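Local coordinates for protein esterase (PDB 3DOH) that hydrolyses carboxylic esters as a thermostable alpha/beta-hydrolase that carries an immunoglobulin-like N-terminal domain, at residues P99-T104 and H181-R186; G187-L192 and A218-P223; D41-K46 and V81-S86; V22-I27 and G67-S72; S301-I306 and K332-I337. All blocks are in the same frame, centred on the assembly; numbering follows the deposited sequence.

How the contacts relate
From the N terminus, contact 4 opens on strand 19-29 and closes at the loop 67-72, joining the two. Before it closes, contact 3 has begun on strand 43-48, which it joins to strand 80-85, so the two cross along the chain. They touch, since strands 19-29 and 80-85 are neighbours in the sheet of the immunoglobulin-like domain. Contact 1 then joins a loop of that domain, 99-104, to the loop after strand 174-180 of the hydrolase domain. Contact 2 follows in series, resuming at Gly-187, and touches contact 1. Contact 5 comes last, joining the loop after strand 290-294 to helix 325-336, about 53 Å from contact 3 between centres.

Contact 1 of 5, residues P99-T104 and H181-R186. With SO4 (sulfate ion), chain C.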
# COMPACT_ATOMS: atom_id res chain seq x y z
N PRO A 99 -23.98 -27.56 0.18
CA PRO A 99 -23.50 -28.82 0.78
C PRO A 99 -24.24 -30.10 0.23
O PRO A 99 -25.14 -29.97 -0.62
CB PRO A 99 -23.77 -28.61 2.28
CG PRO A 99 -24.82 -27.45 2.35
CD PRO A 99 -25.15 -27.04 0.93
N ASN A 100 -23.83 -31.31 0.61
CA ASN A 100 -22.48 -31.59 1.13
C ASN A 100 -21.61 -31.63 -0.13
O ASN A 100 -20.52 -31.01 -0.18
CB ASN A 100 -22.41 -32.96 1.87
CG ASN A 100 -23.55 -33.17 2.89
OD1 ASN A 100 -23.61 -32.52 3.96
ND2 ASN A 100 -24.45 -34.12 2.57
N PHE A 101 -22.14 -32.33 -1.15
CA PHE A 101 -21.46 -32.54 -2.43
C PHE A 101 -22.38 -32.25 -3.64
O PHE A 101 -22.36 -32.96 -4.64
CB PHE A 101 -20.82 -33.96 -2.47
CG PHE A 101 -19.42 -34.01 -1.87
CD1 PHE A 101 -18.29 -34.09 -2.71
CD2 PHE A 101 -19.22 -33.94 -0.47
CE1 PHE A 101 -16.99 -34.12 -2.17
CE2 PHE A 101 -17.93 -33.94 0.09
CZ PHE A 101 -16.81 -34.04 -0.76
N LEU A 102 -23.17 -31.18 -3.53
CA LEU A 102 -24.20 -30.85 -4.53
C LEU A 102 -24.31 -29.34 -4.76
O LEU A 102 -24.73 -28.59 -3.89
CB LEU A 102 -25.56 -31.45 -4.08
CG LEU A 102 -26.66 -31.86 -5.09
CD1 LEU A 102 -26.09 -32.38 -6.41
CD2 LEU A 102 -27.62 -32.90 -4.48
N ASN A 103 -23.92 -28.91 -5.96
CA ASN A 103 -23.93 -27.50 -6.31
C ASN A 103 -25.21 -27.10 -7.05
O ASN A 103 -25.84 -27.93 -7.70
CB ASN A 103 -22.70 -27.14 -7.14
CG ASN A 103 -21.40 -27.48 -6.44
OD1 ASN A 103 -21.40 -27.86 -5.27
ND2 ASN A 103 -20.29 -27.34 -7.15
N THR A 104 -25.57 -25.83 -6.94
CA THR A 104 -26.77 -25.32 -7.60
C THR A 104 -26.49 -24.00 -8.31
O THR A 104 -25.76 -23.15 -7.80
CB THR A 104 -27.93 -25.13 -6.60
OG1 THR A 104 -29.02 -24.46 -7.25
CG2 THR A 104 -27.47 -24.29 -5.41
N HIS A 181 -18.80 -35.55 -15.33
CA HIS A 181 -18.64 -34.49 -14.33
C HIS A 181 -18.48 -35.04 -12.91
O HIS A 181 -18.68 -36.24 -12.65
CB HIS A 181 -19.84 -33.59 -14.38
CG HIS A 181 -21.09 -34.28 -13.95
ND1 HIS A 181 -21.33 -34.59 -12.63
CD2 HIS A 181 -22.12 -34.79 -14.66
CE1 HIS A 181 -22.48 -35.22 -12.54
NE2 HIS A 181 -22.98 -35.36 -13.75
N GLY A 182 -18.16 -34.14 -11.98
CA GLY A 182 -17.90 -34.51 -10.59
C GLY A 182 -19.18 -34.47 -9.76
O GLY A 182 -20.22 -34.05 -10.27
N ALA A 183 -19.09 -34.87 -8.49
CA ALA A 183 -20.25 -34.96 -7.62
C ALA A 183 -21.08 -33.71 -7.64
O ALA A 183 -22.30 -33.78 -7.76
CB ALA A 183 -19.86 -35.30 -6.21
N GLY A 184 -20.41 -32.56 -7.55
CA GLY A 184 -21.12 -31.30 -7.35
C GLY A 184 -22.01 -30.91 -8.50
O GLY A 184 -22.96 -30.17 -8.33
N GLU A 185 -21.69 -31.40 -9.69
CA GLU A 185 -22.46 -31.12 -10.88
C GLU A 185 -23.65 -32.07 -11.06
O GLU A 185 -24.45 -31.87 -11.98
CB GLU A 185 -21.54 -31.19 -12.10
CG GLU A 185 -20.66 -29.99 -12.25
CD GLU A 185 -19.69 -29.91 -11.10
OE1 GLU A 185 -18.83 -30.83 -11.00
OE2 GLU A 185 -19.82 -28.96 -10.29
N ARG A 186 -23.78 -33.08 -10.22
CA ARG A 186 -24.97 -33.94 -10.25
C ARG A 186 -26.25 -33.12 -10.17
O ARG A 186 -26.26 -32.01 -9.60
CB ARG A 186 -24.99 -34.98 -9.15
CG ARG A 186 -24.07 -36.14 -9.39
CD ARG A 186 -24.00 -37.00 -8.16
NE ARG A 186 -23.71 -36.21 -6.98
CZ ARG A 186 -23.70 -36.69 -5.74
NH1 ARG A 186 -23.98 -37.96 -5.53
NH2 ARG A 186 -23.40 -35.89 -4.71
S SO4 C . -16.57 -33.29 -6.94
O1 SO4 C . -17.40 -32.98 -5.78
O2 SO4 C . -16.91 -32.30 -8.00
O3 SO4 C . -16.80 -34.71 -7.33
O4 SO4 C . -15.17 -33.17 -6.59
O HOH W 1 -27.23 -30.14 -8.28
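Arg-186 and Gly-184 grip the backbone of Phe-101 and Asn-103 with bonds that run in opposite directions. Arg-186 NH2 donates to Phe-101 O at 3.1 Å, nearly straight (162°); the oxygen lies in the guanidinium plane, while the nitrogen stands above the carbonyl plane. The other nitrogens are occupied too: NE goes to Ala-183 O at 2.9 Å, the bend at chi3 (-51°) folding the chain back toward it, and NH1 goes to Ser-225 O, with Phe-231 in a cation-pi contact. Ala-183 O also accepts Arg-186 N, from its opposite face. In return, Asn-103 N meets an in-plane lone pair of Gly-184 O at 2.9 Å, and one water donates to both Asn-103 O and Arg-186 O. With a leucine in place of Arg-186, Phe-101 O and Ser-225 O would probably each lose a donor, and the tie between the loops would weaken. Ala-183 N donates to sulfate O3 at 2.6 Å, the Phe-101 ring edge lying by O1. This anion, probably from crystallisation, also bonds Ser-271 OG and His-359 NE2, the probable catalytic pair, and Ala-183 N stands as an oxyanion-hole donor would in an alpha/beta-hydrolase active site.

Contact 2 of 5, residues G187-L192 and A218-P223; sequences GTDNYL and APQCPP
Gln-220 makes this a polar contact inside the alpha/beta-hydrolase domain, its side-chain amide reaching from just beyond strand 215-219 into the loop Gly-187 to Leu-192, which follows strand 174-180. With CG anti to the backbone N (chi1 175°) and the chain extended beyond it, the amide arrives with both ends engaged. OE1 accepts Asn-190 N at 2.6 Å, the donor tilted from the carbonyl plane. NE2 gives one hydrogen to Asp-189 OD1 at 2.8 Å, with that oxygen lying in the amide plane, and is also bonded to Glu-185 O. These bonds fix the rotation of the amide and tell its oxygen from its nitrogen. Carboxylate and amide planes stand 43° apart. The other carboxylate oxygen, Asp-189 OD2, accepts Leu-192 N at 3.1 Å, an Asx motif within the loop. Further along, the backbones join directly: Gly-187 N donates to Cys-221 O at 3.0 Å. The backbone angles of Gly-187 would press any side chain against the carbonyl oxygen of Arg-186, and the ring of Pro-223 packs on the glycine, CG lying 3.9 Å from Gly-187 CA. Between the two segments, a single water donates to Gly-187 O and Gln-220 O, at 2.8 Å from each.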
# COMPACT_ATOMS: atom_id res chain seq x y z
N GLY A 187 -27.31 -33.66 -10.76
CA GLY A 187 -28.54 -32.91 -10.87
C GLY A 187 -29.38 -33.44 -11.99
O GLY A 187 -29.23 -34.58 -12.41
N THR A 188 -30.31 -32.61 -12.46
CA THR A 188 -31.38 -33.06 -13.34
C THR A 188 -31.70 -31.95 -14.32
O THR A 188 -32.65 -32.03 -15.10
CB THR A 188 -32.65 -33.43 -12.55
OG1 THR A 188 -33.04 -34.77 -12.88
CG2 THR A 188 -33.78 -32.47 -12.90
N ASP A 189 -30.89 -30.89 -14.26
CA ASP A 189 -31.12 -29.70 -15.03
C ASP A 189 -30.44 -29.73 -16.40
O ASP A 189 -30.73 -28.88 -17.26
CB ASP A 189 -30.60 -28.47 -14.24
CG ASP A 189 -29.06 -28.54 -13.95
OD1 ASP A 189 -28.51 -29.62 -13.71
OD2 ASP A 189 -28.37 -27.49 -13.95
N ASN A 190 -29.52 -30.66 -16.60
CA ASN A 190 -28.77 -30.73 -17.84
C ASN A 190 -27.90 -29.48 -18.13
O ASN A 190 -27.61 -29.16 -19.29
CB ASN A 190 -29.72 -30.99 -19.01
CG ASN A 190 -29.10 -31.86 -20.08
OD1 ASN A 190 -27.93 -32.22 -19.98
ND2 ASN A 190 -29.87 -32.21 -21.10
N TYR A 191 -27.49 -28.76 -17.09
CA TYR A 191 -26.70 -27.55 -17.31
C TYR A 191 -25.40 -27.59 -16.53
O TYR A 191 -24.31 -27.40 -17.08
CB TYR A 191 -27.51 -26.31 -16.92
CG TYR A 191 -26.95 -25.01 -17.47
CD1 TYR A 191 -27.46 -24.46 -18.64
CD2 TYR A 191 -25.92 -24.34 -16.83
CE1 TYR A 191 -26.96 -23.28 -19.15
CE2 TYR A 191 -25.41 -23.16 -17.33
CZ TYR A 191 -25.93 -22.64 -18.49
OH TYR A 191 -25.43 -21.46 -19.00
N LEU A 192 -25.54 -27.86 -15.24
CA LEU A 192 -24.41 -27.99 -14.31
C LEU A 192 -23.15 -28.63 -14.87
O LEU A 192 -22.06 -28.09 -14.68
CB LEU A 192 -24.85 -28.77 -13.09
CG LEU A 192 -24.88 -27.98 -11.79
CD1 LEU A 192 -24.89 -26.45 -11.95
CD2 LEU A 192 -26.07 -28.47 -10.99
N ALA A 218 -21.62 -34.86 -22.92
CA ALA A 218 -21.51 -34.50 -21.53
C ALA A 218 -22.79 -34.94 -20.86
O ALA A 218 -23.80 -34.25 -20.91
CB ALA A 218 -21.31 -33.00 -21.39
N PRO A 219 -22.80 -36.15 -20.33
CA PRO A 219 -23.92 -36.65 -19.52
C PRO A 219 -24.03 -36.13 -18.08
O PRO A 219 -23.01 -35.86 -17.44
CB PRO A 219 -23.70 -38.17 -19.53
CG PRO A 219 -22.27 -38.34 -19.76
CD PRO A 219 -21.81 -37.18 -20.62
N GLN A 220 -25.27 -36.01 -17.58
CA GLN A 220 -25.49 -35.62 -16.17
C GLN A 220 -26.03 -36.74 -15.30
O GLN A 220 -27.00 -37.40 -15.65
CB GLN A 220 -26.45 -34.45 -16.04
CG GLN A 220 -26.78 -34.12 -14.59
CD GLN A 220 -27.47 -32.77 -14.45
OE1 GLN A 220 -28.43 -32.48 -15.17
NE2 GLN A 220 -26.98 -31.93 -13.54
N CYS A 221 -25.38 -36.94 -14.15
CA CYS A 221 -25.75 -38.03 -13.25
C CYS A 221 -26.51 -37.50 -12.04
O CYS A 221 -26.29 -36.38 -11.59
CB CYS A 221 -24.50 -38.79 -12.81
SG CYS A 221 -24.65 -39.57 -11.18
N PRO A 222 -27.41 -38.33 -11.51
CA PRO A 222 -28.62 -37.83 -10.86
C PRO A 222 -28.54 -37.94 -9.34
O PRO A 222 -27.98 -38.91 -8.82
CB PRO A 222 -29.71 -38.76 -11.40
CG PRO A 222 -29.00 -40.03 -11.70
CD PRO A 222 -27.63 -39.63 -12.17
N PRO A 223 -29.09 -36.96 -8.64
CA PRO A 223 -28.38 -36.31 -7.53
C PRO A 223 -27.98 -37.32 -6.45
O PRO A 223 -27.09 -37.04 -5.65
CB PRO A 223 -29.42 -35.34 -6.98
CG PRO A 223 -30.28 -35.01 -8.15
CD PRO A 223 -30.35 -36.27 -8.96
O HOH W 2 -28.97 -37.00 -13.77

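Contact 3 of 5, residues D41-K46 and V81-S86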
# COMPACT_ATOMS: atom_id res chain seq x y z
N ASP A 41 -17.54 4.43 -16.89
CA ASP A 41 -18.24 5.20 -15.85
C ASP A 41 -19.59 5.78 -16.28
O ASP A 41 -20.17 6.60 -15.56
CB ASP A 41 -17.33 6.29 -15.27
CG ASP A 41 -16.91 7.35 -16.30
OD1 ASP A 41 -16.30 8.33 -15.85
OD2 ASP A 41 -17.20 7.25 -17.53
N GLN A 42 -20.08 5.39 -17.46
CA GLN A 42 -21.38 5.86 -17.93
C GLN A 42 -22.45 4.80 -17.64
O GLN A 42 -23.64 4.99 -17.91
CB GLN A 42 -21.36 6.18 -19.41
CG GLN A 42 -20.33 7.21 -19.89
CD GLN A 42 -20.35 7.34 -21.40
OE1 GLN A 42 -20.24 6.33 -22.11
NE2 GLN A 42 -20.51 8.55 -21.91
N PHE A 43 -22.04 3.68 -17.08
CA PHE A 43 -22.95 2.58 -16.89
C PHE A 43 -22.78 1.98 -15.51
O PHE A 43 -21.80 2.27 -14.83
CB PHE A 43 -22.64 1.53 -17.93
CG PHE A 43 -22.84 1.99 -19.34
CD1 PHE A 43 -24.04 1.73 -20.00
CD2 PHE A 43 -21.83 2.64 -20.02
CE1 PHE A 43 -24.23 2.12 -21.32
CE2 PHE A 43 -22.00 3.05 -21.34
CZ PHE A 43 -23.21 2.78 -21.99
N SER A 44 -23.70 1.14 -15.13
CA SER A 44 -23.59 0.43 -13.88
C SER A 44 -24.08 -0.99 -14.07
O SER A 44 -25.04 -1.23 -14.84
CB SER A 44 -24.48 1.10 -12.87
OG SER A 44 -24.34 0.46 -11.64
N VAL A 45 -23.46 -1.96 -13.42
CA VAL A 45 -23.97 -3.32 -13.51
C VAL A 45 -24.04 -3.94 -12.11
O VAL A 45 -23.11 -3.80 -11.35
CB VAL A 45 -23.11 -4.15 -14.48
CG1 VAL A 45 -23.53 -5.61 -14.49
CG2 VAL A 45 -23.21 -3.60 -15.90
N LYS A 46 -25.14 -4.61 -11.75
CA LYS A 46 -25.24 -5.17 -10.37
C LYS A 46 -25.87 -6.53 -10.36
O LYS A 46 -26.69 -6.79 -11.21
CB LYS A 46 -26.03 -4.24 -9.43
CG LYS A 46 -25.21 -3.06 -8.96
CD LYS A 46 -26.06 -1.98 -8.31
CE LYS A 46 -25.20 -0.75 -7.93
NZ LYS A 46 -23.96 -1.11 -7.11
N VAL A 81 -24.17 -2.45 -27.41
CA VAL A 81 -23.15 -1.95 -26.52
C VAL A 81 -22.77 -3.06 -25.53
O VAL A 81 -23.62 -3.63 -24.81
CB VAL A 81 -23.60 -0.63 -25.83
CG1 VAL A 81 -22.74 -0.31 -24.60
CG2 VAL A 81 -23.58 0.51 -26.84
N VAL A 82 -21.47 -3.35 -25.54
CA VAL A 82 -20.86 -4.34 -24.70
C VAL A 82 -20.21 -3.70 -23.50
O VAL A 82 -19.40 -2.78 -23.62
CB VAL A 82 -19.78 -5.13 -25.46
CG1 VAL A 82 -18.97 -6.06 -24.48
CG2 VAL A 82 -20.41 -5.96 -26.55
N LEU A 83 -20.57 -4.22 -22.34
CA LEU A 83 -19.96 -3.83 -21.09
C LEU A 83 -19.25 -5.06 -20.61
O LEU A 83 -19.90 -6.03 -20.24
CB LEU A 83 -21.05 -3.49 -20.07
CG LEU A 83 -22.07 -2.40 -20.40
CD1 LEU A 83 -23.01 -2.29 -19.25
CD2 LEU A 83 -21.38 -1.07 -20.68
N GLU A 84 -17.93 -5.06 -20.62
CA GLU A 84 -17.20 -6.21 -20.14
C GLU A 84 -17.03 -6.13 -18.62
O GLU A 84 -16.88 -5.05 -18.06
CB GLU A 84 -15.90 -6.33 -20.93
CG GLU A 84 -14.64 -6.50 -20.11
CD GLU A 84 -13.65 -7.46 -20.73
OE1 GLU A 84 -13.61 -7.56 -21.99
OE2 GLU A 84 -12.93 -8.13 -19.95
N LEU A 85 -17.07 -7.26 -17.95
CA LEU A 85 -17.03 -7.29 -16.47
C LEU A 85 -15.82 -8.04 -15.89
O LEU A 85 -15.40 -9.05 -16.42
CB LEU A 85 -18.33 -7.87 -15.92
CG LEU A 85 -19.61 -7.33 -16.58
CD1 LEU A 85 -20.76 -8.17 -16.10
CD2 LEU A 85 -19.86 -5.83 -16.28
N SER A 86 -15.26 -7.55 -14.78
CA SER A 86 -14.12 -8.22 -14.20
C SER A 86 -14.49 -9.61 -13.84
O SER A 86 -15.41 -9.83 -13.09
CB SER A 86 -13.57 -7.53 -12.93
OG SER A 86 -12.41 -8.25 -12.46
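Val-81, Leu-83 and Leu-85 face Phe-43 and Val-45 across the interior of the immunoglobulin-like beta sandwich. The two strand segments are not bonded to each other; their axes pass 9.3 Å apart at 54°, so side chains alone fill the gap. Val-81 comes first: its CG1 touches the far end of the Phe-43 ring, 4.1 Å from CZ, while Val-81 itself pairs through its backbone with Ile-27. Leu-83 CG lies anti to its carbonyl carbon (chi1 -58°), a setting from which its methyls straddle the two opposing side chains. CD2 sits over one face of the Phe-43 ring, 3.8 Å from the centroid and 18° off the normal, a CH-pi contact, and CD1 turns to Val-45 CG2 at 3.6 Å. An alanine in place of Phe-43 would probably leave Leu-83 CD2 without the ring face it rests on and open a gap beside Val-81. The ring also packs on Ile-27 and Tyr-29 of strand 19-29. Last, Leu-85 meets Val-45 alone of the two. Both of its methyls take part: CD1 lies 4.1 Å from Val-45 CG1, and CD2 lies 4.0 Å from Val-45 CG2, the same methyl that meets Leu-83.

Contact 4 of 5, residues V22-I27 and G67-S72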
# COMPACT_ATOMS: atom_id res chain seq x y z
N VAL A 22 -20.74 -14.70 -15.38
CA VAL A 22 -21.23 -13.63 -16.23
C VAL A 22 -20.05 -12.67 -16.49
O VAL A 22 -19.56 -12.01 -15.56
CB VAL A 22 -22.36 -12.82 -15.56
CG1 VAL A 22 -22.97 -11.89 -16.55
CG2 VAL A 22 -23.42 -13.71 -15.00
N CYS A 23 -19.63 -12.60 -17.76
CA CYS A 23 -18.44 -11.85 -18.17
C CYS A 23 -18.82 -10.58 -18.93
O CYS A 23 -18.03 -9.65 -19.01
CB CYS A 23 -17.51 -12.72 -19.01
SG CYS A 23 -18.22 -13.20 -20.58
N ALA A 24 -20.01 -10.53 -19.49
CA ALA A 24 -20.39 -9.29 -20.13
C ALA A 24 -21.88 -9.04 -20.09
O ALA A 24 -22.67 -9.94 -19.83
CB ALA A 24 -19.85 -9.23 -21.54
N VAL A 25 -22.26 -7.79 -20.29
CA VAL A 25 -23.63 -7.41 -20.44
C VAL A 25 -23.68 -6.67 -21.76
O VAL A 25 -22.89 -5.74 -21.99
CB VAL A 25 -24.07 -6.52 -19.26
CG1 VAL A 25 -25.27 -5.72 -19.63
CG2 VAL A 25 -24.34 -7.35 -18.02
N VAL A 26 -24.57 -7.11 -22.64
CA VAL A 26 -24.78 -6.47 -23.94
C VAL A 26 -26.16 -5.79 -24.03
O VAL A 26 -27.20 -6.43 -23.83
CB VAL A 26 -24.64 -7.48 -25.10
CG1 VAL A 26 -25.09 -6.87 -26.40
CG2 VAL A 26 -23.20 -7.96 -25.24
N ILE A 27 -26.16 -4.51 -24.35
CA ILE A 27 -27.40 -3.75 -24.47
C ILE A 27 -27.68 -3.50 -25.94
O ILE A 27 -26.81 -3.00 -26.64
CB ILE A 27 -27.32 -2.39 -23.72
CG1 ILE A 27 -26.78 -2.58 -22.28
CG2 ILE A 27 -28.69 -1.66 -23.83
CD1 ILE A 27 -26.16 -1.38 -21.63
N GLY A 67 -23.44 -8.47 -31.54
CA GLY A 67 -24.22 -8.82 -30.34
C GLY A 67 -23.46 -9.69 -29.36
O GLY A 67 -23.97 -10.04 -28.29
N GLY A 68 -22.25 -10.08 -29.75
CA GLY A 68 -21.39 -10.86 -28.89
C GLY A 68 -20.22 -10.02 -28.43
O GLY A 68 -20.30 -8.80 -28.31
N LEU A 69 -19.11 -10.68 -28.18
CA LEU A 69 -18.01 -9.98 -27.57
C LEU A 69 -17.08 -9.30 -28.56
O LEU A 69 -16.08 -8.76 -28.16
CB LEU A 69 -17.22 -10.92 -26.64
CG LEU A 69 -17.95 -11.54 -25.44
CD1 LEU A 69 -16.91 -12.12 -24.50
CD2 LEU A 69 -18.83 -10.52 -24.71
N SER A 70 -17.39 -9.30 -29.85
CA SER A 70 -16.38 -8.90 -30.86
C SER A 70 -16.13 -7.40 -30.90
O SER A 70 -17.09 -6.60 -30.83
CB SER A 70 -16.71 -9.45 -32.26
OG SER A 70 -17.53 -8.55 -33.00
N PHE A 71 -14.86 -7.02 -31.01
CA PHE A 71 -14.45 -5.62 -31.02
C PHE A 71 -13.35 -5.38 -32.05
O PHE A 71 -12.29 -5.96 -31.93
CB PHE A 71 -13.95 -5.24 -29.63
CG PHE A 71 -13.13 -3.96 -29.57
CD1 PHE A 71 -13.68 -2.73 -29.96
CD2 PHE A 71 -11.82 -3.99 -29.08
CE1 PHE A 71 -12.90 -1.53 -29.86
CE2 PHE A 71 -11.02 -2.81 -28.99
CZ PHE A 71 -11.56 -1.58 -29.38
N SER A 72 -13.60 -4.51 -33.03
CA SER A 72 -12.52 -4.01 -33.87
C SER A 72 -12.25 -2.54 -33.62
O SER A 72 -13.19 -1.76 -33.63
CB SER A 72 -12.81 -4.20 -35.36
OG SER A 72 -11.70 -3.73 -36.14
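Ala-24 and Val-26 lie on a strand that runs alongside an irregular loop, with CA atoms 7.8 Å apart at Ala-24 and Leu-69 and 6.8 Å apart at Val-26 and Gly-67. At this spacing the segments meet through side chains and carbonyl oxygens. Leu-69 makes the main apolar contact. With CG anti to its carbonyl carbon (chi1 -62°), it sends CD2 to Ala-24 CB at 3.6 Å and CD1 to the sulfur of Cys-23, where SG is 4.3 Å away. Val-26 meets the loop backbone instead: its CG1 and CG2 methyls lie 3.9 and 3.8 Å from Gly-67 O. Gly-67 has a positive phi (109°), at which a side chain would jam against the preceding carbonyl oxygen. The loop is also held from beyond the contact, by a hydrogen bond between Leu-69 O and Tyr-62 OH, and Leu-69 packs on Lys-348 of a neighbouring subunit. In the same strand Val-25 points away from the loop, onto Leu-83 and Val-112 in the sandwich interior. That Cys-23 and Ala-24 both direct their side chains at the loop follows from a classic beta bulge opposite Ile-12, here set in a strand of the immunoglobulin-like sheet whose outer face the loop 67-72 covers.

Contact 5 of 5, residues S301-I306 and K332-I337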
# COMPACT_ATOMS: atom_id res chain seq x y z
N SER A 301 -6.80 -54.42 -9.48
CA SER A 301 -6.84 -55.75 -10.07
C SER A 301 -7.09 -55.73 -11.61
O SER A 301 -6.81 -56.71 -12.29
CB SER A 301 -7.89 -56.61 -9.35
OG SER A 301 -9.14 -55.96 -9.38
N LYS A 302 -7.57 -54.61 -12.16
CA LYS A 302 -8.07 -54.63 -13.54
C LYS A 302 -7.24 -53.91 -14.59
O LYS A 302 -7.64 -53.85 -15.76
CB LYS A 302 -9.51 -54.16 -13.55
CG LYS A 302 -10.41 -55.13 -12.83
CD LYS A 302 -11.83 -54.63 -12.73
CE LYS A 302 -12.72 -55.81 -12.44
NZ LYS A 302 -14.16 -55.43 -12.38
N VAL A 303 -6.07 -53.41 -14.21
CA VAL A 303 -5.29 -52.58 -15.13
C VAL A 303 -4.74 -53.36 -16.33
O VAL A 303 -4.28 -52.80 -17.31
CB VAL A 303 -4.15 -51.81 -14.44
CG1 VAL A 303 -4.55 -51.36 -13.04
CG2 VAL A 303 -2.93 -52.66 -14.38
N GLU A 304 -4.79 -54.67 -16.23
CA GLU A 304 -4.29 -55.51 -17.29
C GLU A 304 -5.15 -55.37 -18.56
O GLU A 304 -4.63 -55.43 -19.66
CB GLU A 304 -4.21 -56.97 -16.80
CG GLU A 304 -3.37 -57.89 -17.70
CD GLU A 304 -1.86 -57.60 -17.64
OE1 GLU A 304 -1.30 -57.63 -16.53
OE2 GLU A 304 -1.25 -57.37 -18.71
N ARG A 305 -6.45 -55.16 -18.39
CA ARG A 305 -7.35 -54.99 -19.53
C ARG A 305 -7.10 -53.67 -20.25
O ARG A 305 -7.47 -53.52 -21.41
CB ARG A 305 -8.79 -54.95 -19.06
CG ARG A 305 -9.01 -55.64 -17.76
CD ARG A 305 -10.43 -55.49 -17.34
NE ARG A 305 -10.87 -56.65 -16.59
CZ ARG A 305 -12.13 -56.87 -16.24
NH1 ARG A 305 -13.08 -56.01 -16.55
NH2 ARG A 305 -12.44 -57.96 -15.56
N ILE A 306 -6.51 -52.71 -19.53
CA ILE A 306 -6.33 -51.36 -20.07
C ILE A 306 -4.87 -51.14 -20.47
O ILE A 306 -4.49 -50.05 -20.90
CB ILE A 306 -6.85 -50.21 -19.11
CG1 ILE A 306 -6.27 -50.32 -17.71
CG2 ILE A 306 -8.36 -50.21 -19.01
CD1 ILE A 306 -6.25 -48.99 -16.96
N LYS A 332 1.40 -46.56 -11.03
CA LYS A 332 2.49 -47.49 -10.71
C LYS A 332 2.32 -48.80 -11.44
O LYS A 332 3.25 -49.25 -12.14
CB LYS A 332 2.59 -47.77 -9.21
CG LYS A 332 3.95 -48.30 -8.73
CD LYS A 332 3.92 -48.45 -7.18
CE LYS A 332 5.27 -48.82 -6.53
NZ LYS A 332 6.01 -49.89 -7.25
N LYS A 333 1.15 -49.40 -11.29
CA LYS A 333 0.86 -50.72 -11.87
C LYS A 333 0.86 -50.61 -13.39
O LYS A 333 1.55 -51.39 -14.08
CB LYS A 333 -0.49 -51.24 -11.32
CG LYS A 333 -0.89 -52.66 -11.70
CD LYS A 333 0.05 -53.72 -11.12
CE LYS A 333 -0.31 -55.14 -11.62
NZ LYS A 333 0.68 -56.13 -11.12
N LEU A 334 0.12 -49.64 -13.92
CA LEU A 334 0.11 -49.41 -15.35
C LEU A 334 1.52 -49.43 -15.90
O LEU A 334 1.83 -50.16 -16.84
CB LEU A 334 -0.54 -48.07 -15.69
CG LEU A 334 -1.97 -48.08 -16.25
CD1 LEU A 334 -2.16 -49.16 -17.33
CD2 LEU A 334 -2.87 -48.34 -15.09
N ALA A 335 2.38 -48.63 -15.29
CA ALA A 335 3.76 -48.50 -15.69
C ALA A 335 4.53 -49.84 -15.69
O ALA A 335 5.24 -50.13 -16.65
CB ALA A 335 4.45 -47.48 -14.81
N GLU A 336 4.37 -50.65 -14.64
CA GLU A 336 5.25 -51.81 -14.50
C GLU A 336 4.79 -53.00 -15.33
O GLU A 336 5.47 -54.02 -15.42
CB GLU A 336 5.45 -52.19 -13.04
CG GLU A 336 4.26 -52.70 -12.31
CD GLU A 336 4.36 -52.41 -10.83
OE1 GLU A 336 5.49 -52.22 -10.36
OE2 GLU A 336 3.32 -52.35 -10.13
N ILE A 337 3.66 -52.83 -15.98
CA ILE A 337 3.05 -53.88 -16.74
C ILE A 337 3.20 -53.59 -18.24
O ILE A 337 2.78 -54.40 -19.08
CB ILE A 337 1.58 -54.02 -16.23
CG1 ILE A 337 1.41 -55.24 -15.31
CG2 ILE A 337 0.50 -53.81 -17.34
CD1 ILE A 337 2.41 -56.43 -15.46
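Val-303 and Leu-334 form the close side of this contact, a hydrophobic patch between the irregular turn 301-306 and the last turns of helix 325-336. Leu-334 CD2 is the shared point, 3.8 Å from Val-303 CB and 3.9 Å from Ile-306 CD1, so one methyl is held between two branched side chains. Ile-306 CG1 lies between its backbone N and carbonyl carbon (chi1 53°), which carries CD1 toward the helix. The turn is itself tied by Ile-306 N bonding to Val-303 O, and behind it Val-303 and Ile-306 both rest on Met-282 of helix 272-283. Val-303 CG2 also touches the aliphatic part of Lys-333 at its CG. In the alpha/beta-hydrolase fold this helix is the crossover between the parallel strands 311-316 and 341-346, while the turn belongs to the preceding connection, from strand 290-294 to 311-316. The packing thus joins two successive connections of the sheet. Toward solvent the fit changes character. Glu-304, whose chain bends at chi2, lays its carboxylate against Ile-337, with OE1 3.8 Å from CG1, an apolar partner for a charged group. Lys-333 NZ is too distant to pair with it, 6.0 Å from Glu-304 OE1, although the charges are opposite. Further round the helix, Lys-332 NZ bonds to Asp-167 O of a neighbouring subunit.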